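Long-range contacts in apical membrane antigen 1, soluble form (Toxoplasma gondii, PDB 2Y8R), which takes an essential part in host cell invasion as the parasite-surface component of the moving junction formed with the rhoptry neck proteins: residues Glu67-Asp72 against Cys184-Glu189; Asp192-Cys197 against Thr287-Trp292. The protein carries 1 engineered substitution. One frame throughout, in Å; residues are numbered along the deposited sequence.

Contact 1: residues Glu67-Asp72 against Cys184-Glu189; sequences ELQQPD and CSVKGE
Lys187 and Gln69 are joined through their backbones: Lys187 N donates to Gln69 O at 2.9 Å with an N-H...O angle of 161°, approaching from above the carbonyl plane. The side chain of Lys187 supplies a second hydrogen bond, from NZ to Gln70 O at 3.0 Å, this time in the carbonyl plane. Gln70 O also receives a CA-H...O contact from Lys187, whose CA lies 3.5 Å from that oxygen. Bends at chi2 (118°) and chi4 (57°) fold the lysine chain back over the 67-72 backbone, although its CB sets out the other way. The charged interaction is looser. Asp72 OD1 forms a salt bridge with Lys187 NZ at 3.6 Å, while OD2 lies nearer the adjoining methylene, 3.2 Å from Lys187 CE. A water hydrogen-bonds to Ser185 OG, accepts from Gly188 N and donates to Gln69 O, linking both segments at three points. Pro71 CG packs on the backbone of Gly188, 3.6 Å from its CA. Val186 to Glu189 form a type I' beta turn, closed by Glu189 N donating to Val186 O at 2.9 Å. Outside the pair, the Gln70 amide is turned to Leu97 O and Gly99 O. Within domain I, strands 65-68 and 184-185 flank 195-201 in a mixed sheet; the chains running on from them meet at one side of Tyr196-Cys197, Gln69 and Ser185 both bonding through their backbones to Cys197.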
# COMPACT_ATOMS: atom_id res chain seq x y z
N GLU A 67 7.78 -1.72 -12.44
CA GLU A 67 8.99 -2.08 -13.15
C GLU A 67 8.69 -2.50 -14.60
O GLU A 67 7.91 -3.43 -14.84
CB GLU A 67 9.67 -3.25 -12.40
CG GLU A 67 10.45 -4.23 -13.29
CD GLU A 67 11.28 -5.23 -12.50
OE1 GLU A 67 10.71 -6.22 -11.99
OE2 GLU A 67 12.50 -5.02 -12.38
N LEU A 68 9.32 -1.86 -15.58
CA LEU A 68 9.15 -2.32 -16.95
C LEU A 68 10.22 -3.38 -17.35
O LEU A 68 11.25 -3.52 -16.70
CB LEU A 68 9.10 -1.14 -17.92
CG LEU A 68 7.90 -0.18 -17.91
CD1 LEU A 68 7.03 -0.17 -16.64
CD2 LEU A 68 8.43 1.20 -18.16
N GLN A 69 9.95 -4.18 -18.38
CA GLN A 69 10.96 -5.11 -18.87
C GLN A 69 11.28 -4.89 -20.34
O GLN A 69 11.10 -5.77 -21.17
CB GLN A 69 10.56 -6.56 -18.56
CG GLN A 69 10.22 -6.78 -17.06
CD GLN A 69 10.28 -8.26 -16.65
OE1 GLN A 69 9.40 -9.06 -17.01
NE2 GLN A 69 11.32 -8.61 -15.89
N GLN A 70 11.76 -3.70 -20.64
CA GLN A 70 12.06 -3.31 -22.00
C GLN A 70 13.43 -3.82 -22.46
O GLN A 70 14.23 -4.25 -21.65
CB GLN A 70 11.96 -1.79 -22.13
CG GLN A 70 10.54 -1.29 -22.28
CD GLN A 70 10.36 0.23 -22.01
OE1 GLN A 70 11.17 0.85 -21.31
NE2 GLN A 70 9.30 0.81 -22.57
N PRO A 71 13.71 -3.80 -23.77
CA PRO A 71 15.10 -4.06 -24.18
C PRO A 71 16.08 -3.05 -23.57
O PRO A 71 15.72 -1.89 -23.37
CB PRO A 71 15.05 -3.93 -25.71
CG PRO A 71 13.67 -4.37 -26.04
CD PRO A 71 12.79 -3.80 -24.93
N ASP A 72 17.30 -3.47 -23.26
CA ASP A 72 18.22 -2.58 -22.54
C ASP A 72 18.98 -1.65 -23.48
O ASP A 72 20.07 -1.19 -23.16
CB ASP A 72 19.18 -3.37 -21.63
CG ASP A 72 18.55 -3.77 -20.31
OD1 ASP A 72 17.88 -2.93 -19.67
OD2 ASP A 72 18.73 -4.94 -19.90
N CYS A 184 3.30 -10.49 -23.74
CA CYS A 184 4.27 -9.42 -23.77
C CYS A 184 5.64 -10.02 -23.83
O CYS A 184 5.83 -11.16 -23.44
CB CYS A 184 4.15 -8.59 -22.50
SG CYS A 184 4.18 -9.59 -21.02
N SER A 185 6.58 -9.21 -24.30
CA SER A 185 7.99 -9.58 -24.40
C SER A 185 8.76 -9.19 -23.14
O SER A 185 8.40 -8.23 -22.43
CB SER A 185 8.62 -8.91 -25.63
OG SER A 185 8.69 -7.51 -25.47
N VAL A 186 9.81 -9.96 -22.87
CA VAL A 186 10.76 -9.64 -21.82
C VAL A 186 12.09 -9.29 -22.48
O VAL A 186 12.69 -10.14 -23.15
CB VAL A 186 10.95 -10.83 -20.87
CG1 VAL A 186 12.05 -10.54 -19.84
CG2 VAL A 186 9.64 -11.17 -20.19
N LYS A 187 12.55 -8.05 -22.27
CA LYS A 187 13.84 -7.58 -22.80
C LYS A 187 13.95 -7.87 -24.28
O LYS A 187 14.99 -8.29 -24.75
CB LYS A 187 15.05 -8.21 -22.06
CG LYS A 187 15.86 -7.24 -21.21
CD LYS A 187 15.82 -7.62 -19.73
CE LYS A 187 16.16 -6.42 -18.80
NZ LYS A 187 15.23 -5.20 -18.99
N GLY A 188 12.85 -7.68 -24.99
CA GLY A 188 12.83 -7.89 -26.43
C GLY A 188 12.35 -9.24 -26.90
O GLY A 188 12.07 -9.41 -28.08
N GLU A 189 12.23 -10.21 -26.01
CA GLU A 189 11.96 -11.58 -26.43
C GLU A 189 10.70 -12.20 -25.81
O GLU A 189 10.56 -12.22 -24.60
CB GLU A 189 13.18 -12.48 -26.16
CG GLU A 189 14.50 -11.92 -26.66
CD GLU A 189 14.76 -12.23 -28.12
OE1 GLU A 189 14.36 -13.32 -28.58
OE2 GLU A 189 15.37 -11.39 -28.81
O HOH W 1 10.49 -6.31 -24.13

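Contact 2: residues Asp192-Cys197 against Thr287-Trp292; sequences DLTWYC and TSQASW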
# COMPACT_ATOMS: atom_id res chain seq x y z
N ASP A 192 7.98 -10.36 -31.42
CA ASP A 192 6.73 -10.10 -32.14
C ASP A 192 5.69 -9.30 -31.30
O ASP A 192 4.72 -8.75 -31.85
CB ASP A 192 6.11 -11.45 -32.55
CG ASP A 192 6.51 -12.60 -31.59
OD1 ASP A 192 7.70 -13.01 -31.60
OD2 ASP A 192 5.65 -13.11 -30.84
N LEU A 193 5.88 -9.27 -29.99
CA LEU A 193 4.88 -8.77 -29.06
C LEU A 193 4.90 -7.25 -28.90
O LEU A 193 5.95 -6.63 -28.71
CB LEU A 193 4.98 -9.50 -27.72
CG LEU A 193 4.91 -11.05 -27.82
CD1 LEU A 193 4.96 -11.75 -26.48
CD2 LEU A 193 3.67 -11.56 -28.60
N THR A 194 3.72 -6.66 -29.02
CA THR A 194 3.51 -5.22 -28.89
C THR A 194 3.96 -4.69 -27.53
O THR A 194 4.70 -3.73 -27.45
CB THR A 194 2.03 -4.89 -29.16
OG1 THR A 194 1.74 -5.08 -30.56
CG2 THR A 194 1.70 -3.48 -28.79
N TRP A 195 3.51 -5.33 -26.46
CA TRP A 195 3.82 -4.85 -25.14
C TRP A 195 5.07 -5.48 -24.53
O TRP A 195 5.30 -6.72 -24.60
CB TRP A 195 2.62 -5.04 -24.21
CG TRP A 195 1.58 -3.98 -24.41
CD1 TRP A 195 0.53 -4.01 -25.28
CD2 TRP A 195 1.52 -2.70 -23.76
NE1 TRP A 195 -0.19 -2.84 -25.20
CE2 TRP A 195 0.39 -2.02 -24.27
CE3 TRP A 195 2.29 -2.09 -22.76
CZ2 TRP A 195 0.03 -0.74 -23.84
CZ3 TRP A 195 1.92 -0.80 -22.33
CH2 TRP A 195 0.81 -0.15 -22.88
N TYR A 196 5.87 -4.63 -23.90
CA TYR A 196 6.80 -5.11 -22.90
C TYR A 196 6.00 -5.58 -21.66
O TYR A 196 4.90 -5.08 -21.38
CB TYR A 196 7.76 -3.98 -22.57
CG TYR A 196 7.06 -2.69 -22.18
CD1 TYR A 196 6.57 -2.50 -20.89
CD2 TYR A 196 6.89 -1.66 -23.10
CE1 TYR A 196 5.92 -1.33 -20.53
CE2 TYR A 196 6.23 -0.48 -22.72
CZ TYR A 196 5.76 -0.34 -21.43
OH TYR A 196 5.10 0.80 -21.03
N CYS A 197 6.53 -6.56 -20.93
CA CYS A 197 5.92 -6.94 -19.64
C CYS A 197 6.30 -5.95 -18.55
O CYS A 197 7.33 -5.28 -18.63
CB CYS A 197 6.37 -8.33 -19.20
SG CYS A 197 6.12 -9.70 -20.38
N THR A 287 -7.64 -12.12 -21.33
CA THR A 287 -8.20 -12.76 -22.55
C THR A 287 -7.94 -12.04 -23.88
O THR A 287 -8.73 -12.24 -24.83
CB THR A 287 -9.73 -13.05 -22.43
OG1 THR A 287 -9.97 -13.94 -21.34
CG2 THR A 287 -10.29 -13.69 -23.72
N SER A 288 -6.89 -11.22 -23.98
CA SER A 288 -6.53 -10.62 -25.29
C SER A 288 -5.15 -9.97 -25.32
O SER A 288 -4.63 -9.58 -24.26
CB SER A 288 -7.60 -9.64 -25.84
OG SER A 288 -7.94 -8.61 -24.93
N GLN A 289 -4.56 -9.90 -26.52
CA GLN A 289 -3.28 -9.22 -26.76
C GLN A 289 -3.66 -7.77 -26.82
O GLN A 289 -4.36 -7.34 -27.73
CB GLN A 289 -2.65 -9.65 -28.11
CG GLN A 289 -1.10 -9.83 -28.10
CD GLN A 289 -0.32 -8.72 -28.80
OE1 GLN A 289 0.62 -8.13 -28.24
NE2 GLN A 289 -0.68 -8.44 -30.04
N ALA A 290 -3.24 -7.02 -25.82
CA ALA A 290 -3.53 -5.60 -25.80
C ALA A 290 -2.96 -4.95 -27.05
O ALA A 290 -1.90 -5.34 -27.57
CB ALA A 290 -2.97 -4.98 -24.54
N SER A 291 -3.69 -3.97 -27.56
CA SER A 291 -3.20 -3.18 -28.68
C SER A 291 -2.17 -2.19 -28.17
O SER A 291 -2.07 -1.94 -26.97
CB SER A 291 -4.36 -2.45 -29.36
OG SER A 291 -4.24 -2.60 -30.75
N TRP A 292 -1.39 -1.65 -29.09
CA TRP A 292 -0.30 -0.77 -28.75
C TRP A 292 -0.84 0.36 -27.90
O TRP A 292 -0.10 1.05 -27.22
CB TRP A 292 0.34 -0.20 -30.01
CG TRP A 292 -0.37 0.97 -30.54
CD1 TRP A 292 -1.50 0.97 -31.30
CD2 TRP A 292 -0.04 2.35 -30.31
NE1 TRP A 292 -1.89 2.28 -31.57
CE2 TRP A 292 -1.00 3.13 -30.98
CE3 TRP A 292 0.98 2.99 -29.61
CZ2 TRP A 292 -0.96 4.53 -30.96
CZ3 TRP A 292 1.02 4.39 -29.60
CH2 TRP A 292 0.06 5.14 -30.27
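Trp195 of domain I reaches Ser291 with the edge of its indole, and so meets the long domain II loop between helix 263-272 and strand 313-318. In this apo form it is consistent with the DII loop of the AMA1 family, which packs on PAN-like domain I over the groove that receives RON2. Trp195 NE1 donates to Ser291 O at 2.7 Å, with an N-H...O angle of 162°. The acceptor lies close to the indole plane, but the NE1 donor stands 50° out of the carbonyl plane, so the bond is straight at the hydrogen without following a lone pair. Ala290 directs its methyl at the same part of the ring from an oblique position, with CB 3.6 Å from Trp195 NE1. Thr194 meets the loop with its methyl branch. A chi1 of -71° sets CG2 opposite the backbone N and places it 3.4 Å from Trp292 CA, alongside the loop backbone. The Trp292 indole leads elsewhere, to Glu87 of helix 87-93. The Gln289 chain, bent at chi2, lies aslant to Thr194 and brings OE1 3.5 Å from Thr194 N and 3.7 Å from Thr194 CB. Trp195 also touches Leu97 and Met175 of domain I loops. Past NE1 the six-membered ring turns back into domain I, and of its unshared carbons only CZ2 stays near the loop, 3.8 Å from Trp292 O.

How the contacts relate
The centres of contacts 1 and 2 lie 12 Å apart, on the same side of the chain's centre, and contact 1 closes before contact 2 opens along the sequence. Three of the four segments reach the mixed sheet of strands 65-68, 195-201 and 184-185; the fourth, 287-292, is a domain II loop that meets it through Trp195. The Cys184-Cys197 disulfide ties the 184-189 segment to 192-197, and Ser185 N lies 2.8 Å from Trp195 O, a probable hydrogen bond. Contact 1 is wholly within domain I, whereas contact 2 crosses to domain II. One short segment, 192-197, thus takes part in both the domain I sheet and the interdomain contact, its disulfide two residues from Trp195.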